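Local coordinates for protein processed glycerol phosphate lipoteichoic acid synthase 2 (Bacillus subtilis, PDB 2W8D) that belongs to the lipoteichoic acid synthases and carries a sulfatase-family domain of the alkaline phosphatase clan with a bound magnesium ion, at residues F89-N93 with L112-P116; S94-L98 with S392-I396; D218-Y224 with G261-H266. One frame throughout, in Å; residues are numbered along the deposited sequence.

Contact 1. Residues F89-N93 with L112-P116; sequences FMMEN and LQSVP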
loop_
_atom_site.group_PDB
_atom_site.type_symbol
_atom_site.label_atom_id
_atom_site.label_comp_id
_atom_site.label_asym_id
_atom_site.label_seq_id
_atom_site.Cartn_x
_atom_site.Cartn_y
_atom_site.Cartn_z
ATOM N N PHE A 89 4.884 -2.646 5.600
ATOM C CA PHE A 89 4.634 -2.907 7.018
ATOM C C PHE A 89 3.169 -2.707 7.410
ATOM O O PHE A 89 2.600 -3.482 8.174
ATOM C CB PHE A 89 5.499 -1.985 7.899
ATOM C CG PHE A 89 5.372 -2.283 9.371
ATOM C CD1 PHE A 89 5.939 -3.432 9.903
ATOM C CD2 PHE A 89 4.681 -1.404 10.224
ATOM C CE1 PHE A 89 5.855 -3.705 11.274
ATOM C CE2 PHE A 89 4.564 -1.676 11.594
ATOM C CZ PHE A 89 5.158 -2.835 12.116
HETATM N N MSE A 90 2.579 -1.654 6.869
HETATM C CA MSE A 90 1.179 -1.339 7.097
HETATM C C MSE A 90 0.216 -2.331 6.435
HETATM O O MSE A 90 -0.806 -2.649 7.050
HETATM C CB MSE A 90 0.899 0.101 6.682
HETATM C CG MSE A 90 1.495 1.064 7.695
HETATM SE SE MSE A 90 1.095 2.942 7.288
HETATM C CE MSE A 90 2.496 3.247 5.990
HETATM N N MSE A 91 0.547 -2.817 5.224
HETATM C CA MSE A 91 -0.274 -3.825 4.531
HETATM C C MSE A 91 -0.332 -5.083 5.362
HETATM O O MSE A 91 -1.381 -5.684 5.466
HETATM C CB MSE A 91 0.272 -4.222 3.146
HETATM C CG MSE A 91 0.389 -3.100 2.144
HETATM SE SE MSE A 91 -1.318 -2.211 1.772
HETATM C CE MSE A 91 -0.757 -0.347 1.947
ATOM N N GLU A 92 0.801 -5.489 5.936
ATOM C CA GLU A 92 0.846 -6.751 6.705
ATOM C C GLU A 92 0.402 -6.600 8.155
ATOM O O GLU A 92 0.058 -7.581 8.765
ATOM C CB GLU A 92 2.235 -7.417 6.692
ATOM C CG GLU A 92 2.921 -7.717 5.343
ATOM C CD GLU A 92 1.990 -7.933 4.163
ATOM O OE1 GLU A 92 0.912 -8.532 4.318
ATOM O OE2 GLU A 92 2.344 -7.516 3.051
ATOM N N ASN A 93 0.413 -5.390 8.720
ATOM C CA ASN A 93 0.196 -5.278 10.174
ATOM C C ASN A 93 -0.914 -4.378 10.655
ATOM O O ASN A 93 -1.361 -4.534 11.780
ATOM C CB ASN A 93 1.493 -4.898 10.882
ATOM C CG ASN A 93 2.535 -5.942 10.723
ATOM O OD1 ASN A 93 2.468 -6.972 11.380
ATOM N ND2 ASN A 93 3.518 -5.707 9.829
ATOM N N LEU A 112 5.200 -10.083 15.949
ATOM C CA LEU A 112 4.156 -9.599 15.062
ATOM C C LEU A 112 3.036 -10.616 14.839
ATOM O O LEU A 112 3.231 -11.827 14.993
ATOM C CB LEU A 112 4.772 -9.163 13.727
ATOM C CG LEU A 112 5.758 -7.994 13.789
ATOM C CD1 LEU A 112 6.228 -7.702 12.406
ATOM C CD2 LEU A 112 5.131 -6.758 14.418
ATOM N N GLN A 113 1.858 -10.109 14.484
ATOM C CA GLN A 113 0.719 -10.971 14.199
ATOM C C GLN A 113 0.139 -10.560 12.854
ATOM O O GLN A 113 -0.983 -10.080 12.751
ATOM C CB GLN A 113 -0.276 -10.957 15.363
ATOM C CG GLN A 113 0.451 -11.333 16.655
ATOM C CD GLN A 113 -0.339 -11.148 17.931
ATOM O OE1 GLN A 113 -1.183 -10.281 18.015
ATOM N NE2 GLN A 113 -0.026 -11.955 18.954
ATOM N N SER A 114 0.946 -10.749 11.821
ATOM C CA SER A 114 0.623 -10.321 10.461
ATOM C C SER A 114 -0.498 -11.104 9.774
ATOM O O SER A 114 -0.820 -12.235 10.165
ATOM C CB SER A 114 1.863 -10.470 9.591
ATOM O OG SER A 114 2.942 -9.751 10.159
ATOM N N VAL A 115 -1.032 -10.502 8.720
ATOM C CA VAL A 115 -1.955 -11.144 7.800
ATOM C C VAL A 115 -1.419 -12.467 7.228
ATOM O O VAL A 115 -2.064 -13.490 7.378
ATOM C CB VAL A 115 -2.354 -10.170 6.678
ATOM C CG1 VAL A 115 -3.403 -10.792 5.799
ATOM C CG2 VAL A 115 -2.886 -8.872 7.314
ATOM N N PRO A 116 -0.228 -12.469 6.609
ATOM C CA PRO A 116 0.205 -13.807 6.172
ATOM C C PRO A 116 0.223 -14.836 7.290
ATOM O O PRO A 116 -0.013 -16.012 7.024
ATOM C CB PRO A 116 1.620 -13.591 5.633
ATOM C CG PRO A 116 1.964 -12.111 5.892
ATOM C CD PRO A 116 0.706 -11.397 6.204
HETATM O O HOH W 1 1.235 -7.437 13.734
#
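In the sulfatase-family domain, the C-terminal end of helix 86-93 meets the first turn of helix 115-118; at this junction Glu92 touches Ser114 and Val115, and Asn93 reaches Ser114. The carbonyl at the end of the first helix receives the amide at the start of the second: Val115 N donates to Glu92 O over 3.1 Å in a nearly straight bond (162° at the hydrogen). Ser114 stands at the N-cap position, and its CA also approaches Glu92 O at 3.3 Å as a CH...O contact. Its hydroxyl turns across the junction instead of capping its own helix, with OG giving a hydrogen bond to Asn93 OD1 at 3.1 Å from above the amide plane. A water donates to the same OD1 at 2.7 Å and accepts from Gln113 N, bridging the two segments.

The other end of the Asn93 amide is fixed from its own helix. With chi1 at -63° placing CG beside the backbone N, ND2 reaches back one turn to Phe89 O at 2.9 Å, in the carbonyl plane and on a lone pair; Glu146 is a further acceptor for ND2. The amide thereby lies over one face of the Phe89 ring, towards its rim, while Leu112 CD1 meets ring atom Phe89 CE1 at 4.2 Å. The Glu92 chain bends at chi2, bringing OE1 to 3.4 Å from Pro116 CD, and its OE2 forms a salt bridge with Lys192.

Every touching residue is buried, and at the centre of the junction Glu92 O, Ser114 OG, the water and the Asn93 amide satisfy polar atoms across it. Asn93 OD1 is gripped by a hydroxyl and a water while ND2 is held from its own helix, and bonds at both ends should fix the rotation of the amide.

Contact 2. Residues S94-L98 with S392-I396; sequences SLYPL and SDKII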
loop_
_atom_site.group_PDB
_atom_site.type_symbol
_atom_site.label_atom_id
_atom_site.label_comp_id
_atom_site.label_asym_id
_atom_site.label_seq_id
_atom_site.Cartn_x
_atom_site.Cartn_y
_atom_site.Cartn_z
ATOM N N SER A 94 -1.337 -3.441 9.815
ATOM C CA SER A 94 -2.295 -2.397 10.196
ATOM C C SER A 94 -1.787 -1.668 11.436
ATOM O O SER A 94 -2.511 -1.412 12.401
ATOM C CB SER A 94 -3.707 -2.967 10.375
ATOM O OG SER A 94 -4.661 -1.926 10.404
ATOM N N LEU A 95 -0.495 -1.390 11.403
ATOM C CA LEU A 95 0.188 -0.606 12.416
ATOM C C LEU A 95 1.092 0.402 11.725
ATOM O O LEU A 95 1.708 0.113 10.707
ATOM C CB LEU A 95 1.021 -1.494 13.333
ATOM C CG LEU A 95 0.332 -2.484 14.265
ATOM C CD1 LEU A 95 1.421 -3.336 14.951
ATOM C CD2 LEU A 95 -0.551 -1.719 15.271
ATOM N N TYR A 96 1.160 1.598 12.285
ATOM C CA TYR A 96 1.989 2.658 11.724
ATOM C C TYR A 96 3.494 2.366 11.846
ATOM O O TYR A 96 3.953 1.754 12.814
ATOM C CB TYR A 96 1.657 4.002 12.392
ATOM C CG TYR A 96 0.300 4.480 12.013
ATOM C CD1 TYR A 96 0.121 5.293 10.889
ATOM C CD2 TYR A 96 -0.815 4.095 12.745
ATOM C CE1 TYR A 96 -1.156 5.721 10.510
ATOM C CE2 TYR A 96 -2.070 4.491 12.382
ATOM C CZ TYR A 96 -2.252 5.309 11.284
ATOM O OH TYR A 96 -3.524 5.706 10.944
ATOM N N PRO A 97 4.260 2.816 10.845
ATOM C CA PRO A 97 5.717 2.734 10.844
ATOM C C PRO A 97 6.285 3.731 11.849
ATOM O O PRO A 97 5.528 4.424 12.535
ATOM C CB PRO A 97 6.067 3.186 9.431
ATOM C CG PRO A 97 4.981 4.198 9.124
ATOM C CD PRO A 97 3.740 3.556 9.676
ATOM N N LEU A 98 7.604 3.798 11.961
ATOM C CA LEU A 98 8.209 4.718 12.951
ATOM C C LEU A 98 8.104 6.173 12.467
ATOM O O LEU A 98 8.089 6.423 11.266
ATOM C CB LEU A 98 9.675 4.357 13.199
ATOM C CG LEU A 98 10.054 2.979 13.750
ATOM C CD1 LEU A 98 11.558 2.832 13.781
ATOM C CD2 LEU A 98 9.551 2.895 15.174
ATOM N N SER A 392 -1.014 2.830 18.289
ATOM C CA SER A 392 -0.079 2.120 17.456
ATOM C C SER A 392 1.363 2.217 18.010
ATOM O O SER A 392 2.041 1.182 18.146
ATOM C CB SER A 392 -0.185 2.587 15.999
ATOM O OG SER A 392 0.702 1.863 15.157
ATOM N N ASP A 393 1.826 3.435 18.317
ATOM C CA ASP A 393 3.189 3.639 18.880
ATOM C C ASP A 393 3.425 2.872 20.177
ATOM O O ASP A 393 4.516 2.330 20.374
ATOM C CB ASP A 393 3.583 5.118 19.030
ATOM C CG ASP A 393 3.840 5.806 17.661
ATOM O OD1 ASP A 393 4.194 5.100 16.686
ATOM O OD2 ASP A 393 3.685 7.046 17.554
ATOM N N LYS A 394 2.416 2.759 21.036
ATOM C CA LYS A 394 2.595 1.931 22.247
ATOM C C LYS A 394 2.894 0.483 21.897
ATOM O O LYS A 394 3.741 -0.151 22.532
ATOM C CB LYS A 394 1.389 2.010 23.180
ATOM C CG LYS A 394 1.406 3.260 24.027
ATOM C CD LYS A 394 0.043 3.580 24.640
ATOM C CE LYS A 394 0.223 4.558 25.760
ATOM N NZ LYS A 394 -0.572 5.782 25.499
ATOM N N ILE A 395 2.211 -0.024 20.876
ATOM C CA ILE A 395 2.398 -1.407 20.456
ATOM C C ILE A 395 3.819 -1.635 19.935
ATOM O O ILE A 395 4.502 -2.583 20.352
ATOM C CB ILE A 395 1.327 -1.845 19.426
ATOM C CG1 ILE A 395 -0.008 -2.111 20.145
ATOM C CG2 ILE A 395 1.750 -3.105 18.668
ATOM C CD1 ILE A 395 -1.242 -2.134 19.154
ATOM N N ILE A 396 4.273 -0.734 19.077
ATOM C CA ILE A 396 5.540 -0.909 18.412
ATOM C C ILE A 396 6.716 -0.632 19.341
ATOM O O ILE A 396 7.665 -1.427 19.394
ATOM C CB ILE A 396 5.568 -0.113 17.096
ATOM C CG1 ILE A 396 5.228 -1.063 15.934
ATOM C CG2 ILE A 396 6.893 0.487 16.836
ATOM C CD1 ILE A 396 3.902 -0.950 15.523
HETATM O O HOH W 2 3.517 2.978 15.200
#
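Leu95 and Ile396 lie alongside each other, pointing opposite ways, where the loop after helix 86-93 lies against helix 380-397, almost 300 residues further along the chain. Leu95 CD1 comes to 3.5 Å from Ile396 CD1, and Leu95 CB lies against the same methyl. Ile395 crosses Leu95 at about a right angle: its CG2 branch meets CD1 of the leucine at 3.7 Å, while its CD1 faces the other leucine methyl. Further along the loop, Leu98 CD2 touches Ile396 CG2 obliquely at 4.0 Å. Leu95 thus fits against two successive residues of the helix, and Ile396 spans both leucines.

Beside this apolar patch, Ser392 addresses the loop through its hydroxyl. OG is extended away from the backbone N of its own residue (chi1 -178°), which carries it to Tyr96. There Ser392 OG accepts a hydrogen bond from Tyr96 N at 2.9 Å and sits in plane at the edge of the tyrosine ring. The phenol end turns to Glu388, on the same helix as Ser392. Asp393 is paired with Arg347, which also binds Pro97 O.

A single water completes the polar side, donating to Tyr96 O and to Asp393 OD1, each at 2.7 Å, and lying 3.0 Å from Ser392 OG.

Contact 3. Residues D218-Y224 with G261-H266; sequences DSVVDNY and GISENH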
loop_
_atom_site.group_PDB
_atom_site.type_symbol
_atom_site.label_atom_id
_atom_site.label_comp_id
_atom_site.label_asym_id
_atom_site.label_seq_id
_atom_site.Cartn_x
_atom_site.Cartn_y
_atom_site.Cartn_z
ATOM N N ASP A 218 11.427 20.446 -16.074
ATOM C CA ASP A 218 12.053 19.707 -15.000
ATOM C C ASP A 218 12.038 18.236 -15.393
ATOM O O ASP A 218 10.978 17.636 -15.570
ATOM C CB ASP A 218 11.291 19.962 -13.700
ATOM C CG ASP A 218 11.782 19.123 -12.529
ATOM O OD1 ASP A 218 12.222 17.960 -12.715
ATOM O OD2 ASP A 218 11.675 19.638 -11.391
ATOM N N SER A 219 13.234 17.677 -15.534
ATOM C CA SER A 219 13.417 16.401 -16.164
ATOM C C SER A 219 13.027 15.264 -15.250
ATOM O O SER A 219 12.660 14.194 -15.726
ATOM C CB SER A 219 14.861 16.258 -16.642
ATOM O OG SER A 219 15.745 16.022 -15.569
ATOM N N VAL A 220 13.092 15.468 -13.937
ATOM C CA VAL A 220 12.539 14.470 -13.023
ATOM C C VAL A 220 11.025 14.258 -13.264
ATOM O O VAL A 220 10.550 13.118 -13.413
ATOM C CB VAL A 220 12.853 14.822 -11.543
ATOM C CG1 VAL A 220 12.052 13.957 -10.569
ATOM C CG2 VAL A 220 14.349 14.628 -11.277
ATOM N N VAL A 221 10.296 15.365 -13.311
ATOM C CA VAL A 221 8.856 15.381 -13.554
ATOM C C VAL A 221 8.530 14.977 -14.995
ATOM O O VAL A 221 7.594 14.240 -15.208
ATOM C CB VAL A 221 8.255 16.785 -13.292
ATOM C CG1 VAL A 221 6.822 16.902 -13.883
ATOM C CG2 VAL A 221 8.315 17.141 -11.792
ATOM N N ASP A 222 9.281 15.486 -15.960
ATOM C CA ASP A 222 9.143 15.078 -17.365
ATOM C C ASP A 222 9.225 13.570 -17.569
ATOM O O ASP A 222 8.447 13.030 -18.345
ATOM C CB ASP A 222 10.180 15.756 -18.279
ATOM C CG ASP A 222 9.930 17.256 -18.446
ATOM O OD1 ASP A 222 8.889 17.767 -17.975
ATOM O OD2 ASP A 222 10.788 17.936 -19.056
ATOM N N ASN A 223 10.138 12.902 -16.853
ATOM C CA ASN A 223 10.419 11.472 -17.070
ATOM C C ASN A 223 9.518 10.577 -16.234
ATOM O O ASN A 223 9.380 9.371 -16.496
ATOM C CB ASN A 223 11.883 11.157 -16.766
ATOM C CG ASN A 223 12.828 11.754 -17.791
ATOM O OD1 ASN A 223 12.426 12.153 -18.883
ATOM N ND2 ASN A 223 14.090 11.834 -17.433
ATOM N N TYR A 224 8.910 11.169 -15.215
ATOM C CA TYR A 224 7.937 10.458 -14.416
ATOM C C TYR A 224 6.898 9.771 -15.322
ATOM O O TYR A 224 6.574 8.617 -15.111
ATOM C CB TYR A 224 7.246 11.443 -13.491
ATOM C CG TYR A 224 6.349 10.796 -12.477
ATOM C CD1 TYR A 224 6.873 9.990 -11.448
ATOM C CD2 TYR A 224 4.972 10.979 -12.537
ATOM C CE1 TYR A 224 6.028 9.392 -10.514
ATOM C CE2 TYR A 224 4.121 10.390 -11.598
ATOM C CZ TYR A 224 4.643 9.614 -10.587
ATOM O OH TYR A 224 3.771 9.079 -9.665
ATOM N N GLY A 261 6.011 9.960 -5.531
ATOM C CA GLY A 261 7.251 9.941 -6.278
ATOM C C GLY A 261 7.842 11.337 -6.446
ATOM O O GLY A 261 9.068 11.495 -6.557
ATOM N N ILE A 262 6.975 12.349 -6.490
ATOM C CA ILE A 262 7.405 13.720 -6.739
ATOM C C ILE A 262 7.313 14.576 -5.459
ATOM O O ILE A 262 6.210 14.964 -5.043
ATOM C CB ILE A 262 6.540 14.380 -7.843
ATOM C CG1 ILE A 262 6.386 13.465 -9.077
ATOM C CG2 ILE A 262 7.135 15.749 -8.221
ATOM C CD1 ILE A 262 7.725 13.140 -9.751
ATOM N N SER A 263 8.462 14.915 -4.874
ATOM C CA SER A 263 8.489 15.773 -3.682
ATOM C C SER A 263 8.258 17.271 -3.975
ATOM O O SER A 263 8.061 17.685 -5.131
ATOM C CB SER A 263 9.789 15.569 -2.927
ATOM O OG SER A 263 10.860 16.176 -3.603
ATOM N N GLU A 264 8.289 18.074 -2.910
ATOM C CA GLU A 264 8.178 19.544 -2.975
ATOM C C GLU A 264 9.362 20.272 -3.621
ATOM O O GLU A 264 9.234 21.429 -3.977
ATOM C CB GLU A 264 7.833 20.101 -1.593
ATOM C CG GLU A 264 6.418 19.660 -1.104
ATOM C CD GLU A 264 5.834 20.607 -0.041
ATOM O OE1 GLU A 264 5.751 20.190 1.150
ATOM O OE2 GLU A 264 5.455 21.770 -0.397
ATOM N N ASN A 265 10.487 19.579 -3.837
ATOM C CA ASN A 265 11.611 20.123 -4.624
ATOM C C ASN A 265 11.242 20.417 -6.093
ATOM O O ASN A 265 11.959 21.173 -6.792
ATOM C CB ASN A 265 12.837 19.180 -4.610
ATOM C CG ASN A 265 13.397 18.914 -3.202
ATOM O OD1 ASN A 265 13.879 17.818 -2.931
ATOM N ND2 ASN A 265 13.354 19.906 -2.328
ATOM N N HIS A 266 10.135 19.835 -6.543
ATOM C CA HIS A 266 9.656 19.974 -7.926
ATOM C C HIS A 266 8.330 20.723 -8.017
ATOM O O HIS A 266 7.578 20.551 -8.972
ATOM C CB HIS A 266 9.499 18.577 -8.554
ATOM C CG HIS A 266 10.689 17.709 -8.322
ATOM N ND1 HIS A 266 11.876 17.879 -9.007
ATOM C CD2 HIS A 266 10.920 16.750 -7.400
ATOM C CE1 HIS A 266 12.763 17.006 -8.559
ATOM N NE2 HIS A 266 12.210 16.320 -7.577
#
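The first turns of helix 219-244 run past the loop 261-266, with Val221 and Ile262 the closest pair of backbones at 7.2 Å between CA atoms, a spacing bridged mainly by side chains. His266 and Asp218 provide the polar link: His266 ND1 donates to Asp218 OD2 at 3.0 Å, in the plane of the imidazole and on the syn lone pair of the carboxylate, although the two planes are turned 61° apart. The other carboxylate oxygen, Asp218 OD1, caps the helix by accepting from Val221 N at 3.3 Å. Val220 CG1 lies over one face of the His266 ring in a CH-pi contact, 4.0 Å from its centroid, and Asn265 CB covers the opposite face. Deeper in, Ile262 CD1 sits over a face of Tyr224, 4.1 Å from the ring centroid, and Ile262 CG2 meets Val221 CG2. The Tyr224 hydroxyl bonds Ser41 O and Gln43 N, just after the metal-site residue Glu40 in the chain; Asp258 and His259, shortly before the loop, belong to that site too. One carboxylate therefore serves both as helix cap and as histidine acceptor, and its negative charge would probably favour a proton on ND1.

Overall arrangement
Contacts 1 and 2 share one neighbourhood: their centres lie 11 Å apart, the segments 89-93 and 94-98 follow one another in the chain, and Phe89 and Met90 pack directly on the loop of contact 2. Both are buried, contact 1 entirely so. Contact 1 is mostly polar, joining two helix ends, whereas contact 2 pairs aliphatic packing with a polar margin bridged by a water and ties in the distant helix 380-397. Contact 3 stands apart, with its centre about 32 Å from that of contact 1, on the opposite side of the chain's centre. Partly buried, it exchanges amide and hydroxyl bonding for a carboxylate-histidine pair with CH-pi packing on the histidine and tyrosine rings.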